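Side-chain contact in phosphoacetylglucosamine mutase (Aspergillus lentulus, PDB 5O9X), which interconverts the 6-phosphate and 1-phosphate of N-acetylglucosamine, probably by way of a sugar bisphosphate intermediate: residues T400-P405 and R409-L414. The protein carries 1 engineered substitution. Residues are numbered along the deposited sequence; the frame is centred on the assembly and turned at random.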
loop_
_atom_site.group_PDB
_atom_site.type_symbol
_atom_site.label_atom_id
_atom_site.label_comp_id
_atom_site.label_asym_id
_atom_site.label_seq_id
_atom_site.Cartn_x
_atom_site.Cartn_y
_atom_site.Cartn_z
ATOM N N THR A 400 -19.036 7.908 23.577
ATOM C CA THR A 400 -18.549 8.151 24.934
ATOM C C THR A 400 -18.909 9.599 25.311
ATOM O O THR A 400 -18.793 10.490 24.476
ATOM C CB THR A 400 -17.017 7.979 24.988
ATOM O OG1 THR A 400 -16.735 6.572 24.933
ATOM C CG2 THR A 400 -16.442 8.505 26.300
ATOM N N GLU A 401 -19.358 9.841 26.541
ATOM C CA GLU A 401 -19.580 11.247 26.973
ATOM C C GLU A 401 -18.616 11.559 28.111
ATOM O O GLU A 401 -18.783 11.087 29.210
ATOM C CB GLU A 401 -21.022 11.441 27.429
ATOM C CG GLU A 401 -22.079 11.389 26.333
ATOM C CD GLU A 401 -23.445 11.061 26.952
ATOM O OE1 GLU A 401 -23.827 11.728 27.957
ATOM O OE2 GLU A 401 -24.110 10.099 26.489
ATOM N N PRO A 402 -17.550 12.327 27.864
ATOM C CA PRO A 402 -16.536 12.272 28.948
ATOM C C PRO A 402 -16.823 13.357 30.036
ATOM O O PRO A 402 -17.574 14.246 29.756
ATOM C CB PRO A 402 -15.207 12.511 28.185
ATOM C CG PRO A 402 -15.576 12.616 26.725
ATOM C CD PRO A 402 -17.035 13.049 26.699
ATOM N N GLN A 403 -16.291 13.176 31.231
ATOM C CA GLN A 403 -16.562 13.996 32.407
ATOM C C GLN A 403 -16.103 15.440 32.136
ATOM O O GLN A 403 -16.788 16.316 32.533
ATOM C CB GLN A 403 -15.868 13.462 33.717
ATOM C CG GLN A 403 -16.078 14.344 35.016
ATOM C CD GLN A 403 -14.866 14.432 36.008
ATOM O OE1 GLN A 403 -14.910 13.860 37.101
ATOM N NE2 GLN A 403 -13.801 15.186 35.629
ATOM N N SER A 404 -14.958 15.690 31.491
ATOM C CA SER A 404 -14.366 17.067 31.471
ATOM C C SER A 404 -13.962 17.597 30.109
ATOM O O SER A 404 -13.796 16.803 29.095
ATOM C CB SER A 404 -13.182 17.117 32.453
ATOM O OG SER A 404 -12.172 16.384 31.768
ATOM N N PRO A 405 -13.840 18.940 30.002
ATOM C CA PRO A 405 -13.421 19.477 28.707
ATOM C C PRO A 405 -12.105 18.897 28.127
ATOM O O PRO A 405 -12.037 18.754 26.899
ATOM C CB PRO A 405 -13.299 20.980 28.975
ATOM C CG PRO A 405 -14.433 21.173 29.956
ATOM C CD PRO A 405 -14.288 20.012 30.897
ATOM N N ARG A 409 -11.918 17.181 24.439
ATOM C CA ARG A 409 -11.017 17.616 23.336
ATOM C C ARG A 409 -10.278 16.385 22.728
ATOM O O ARG A 409 -10.162 16.250 21.496
ATOM C CB ARG A 409 -9.978 18.662 23.847
ATOM C CG ARG A 409 -10.616 20.051 24.057
ATOM C CD ARG A 409 -9.586 21.161 24.350
ATOM N NE ARG A 409 -8.897 20.965 25.654
ATOM C CZ ARG A 409 -9.330 21.434 26.825
ATOM N NH1 ARG A 409 -10.462 22.106 26.883
ATOM N NH2 ARG A 409 -8.647 21.233 27.913
ATOM N N SER A 410 -9.769 15.506 23.601
ATOM C CA SER A 410 -9.104 14.296 23.133
ATOM C C SER A 410 -10.055 13.377 22.409
ATOM O O SER A 410 -9.690 12.781 21.355
ATOM C CB SER A 410 -8.456 13.610 24.316
ATOM O OG SER A 410 -7.261 14.347 24.651
ATOM N N LEU A 411 -11.289 13.243 22.936
ATOM C CA LEU A 411 -12.266 12.425 22.247
ATOM C C LEU A 411 -12.558 12.970 20.841
ATOM O O LEU A 411 -12.582 12.200 19.819
ATOM C CB LEU A 411 -13.567 12.236 23.081
ATOM C CG LEU A 411 -14.557 11.213 22.463
ATOM C CD1 LEU A 411 -14.058 9.785 22.734
ATOM C CD2 LEU A 411 -15.911 11.358 23.140
ATOM N N GLU A 412 -12.736 14.285 20.734
ATOM C CA GLU A 412 -13.009 14.904 19.448
ATOM C C GLU A 412 -11.820 14.739 18.486
ATOM O O GLU A 412 -12.029 14.588 17.306
ATOM C CB GLU A 412 -13.337 16.417 19.596
ATOM C CG GLU A 412 -14.858 16.625 19.850
ATOM C CD GLU A 412 -15.244 18.032 20.353
ATOM O OE1 GLU A 412 -14.875 19.040 19.693
ATOM O OE2 GLU A 412 -15.923 18.133 21.417
ATOM N N CYS A 413 -10.592 14.818 19.012
ATOM C CA CYS A 413 -9.410 14.590 18.159
ATOM C C CYS A 413 -9.471 13.147 17.641
ATOM O O CYS A 413 -9.314 12.908 16.456
ATOM C CB CYS A 413 -8.133 14.887 18.974
ATOM S SG CYS A 413 -6.701 14.895 17.874
ATOM N N LEU A 414 -9.780 12.172 18.490
ATOM C CA LEU A 414 -9.879 10.790 18.001
ATOM C C LEU A 414 -10.923 10.613 16.943
ATOM O O LEU A 414 -10.714 9.898 15.952
ATOM C CB LEU A 414 -10.186 9.794 19.139
ATOM C CG LEU A 414 -9.045 9.276 19.955
ATOM C CD1 LEU A 414 -9.640 8.595 21.176
ATOM C CD2 LEU A 414 -8.190 8.297 19.110
#
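The guanidinium of Arg-409 turns one face to the carbonyl oxygen of Pro-405, which lies 3.6 Å above its plane and toward the rim. Near that rim NH1 comes 3.7 Å from CB of Pro-405, so cation and pyrrolidine touch by van der Waals contact. A bend at chi3 (-66°) folds the long arginine chain back over the start of its own helix, and the delocalised positive charge of the guanidinium probably suits the partly negative carbonyl oxygen lying over its face. The same oxygen accepts the helical hydrogen bond from Arg-409 N, 2.9 Å from Pro-405 O. Proline fits the first turn, where its missing N-H costs no helical bond, and Ser-404 before it takes the N-cap position, its OG hydrogen-bonded to the side-chain OE1 of Gln-407.

Two residues beyond Arg-409, Leu-411 supplies the apolar half of the contact. Its chi1 of -172° sets CG opposite the backbone N and sends the branch to the preceding loop, where CD2 sits between CG of Pro-402 (3.8 Å) and O of Thr-400 (3.3 Å). Both methyls, CD2 and CD1, lie near CB of Thr-400, at 4.0 and 4.1 Å. Ile-326 also touches Leu-411 and Thr-400, so the branched leucine fills a greasy junction. CB of Thr-400 points to the leucine while OG1 hydrogen-bonds back to Thr-396 O, consistent with a polar residue tolerating an apolar neighbour.

Far from the bound sugar bisphosphate, this is a helix-loop-helix connection at the domain III surface, joining helices 391-399 and 405-420 through a proline-containing loop that packs on the second helix.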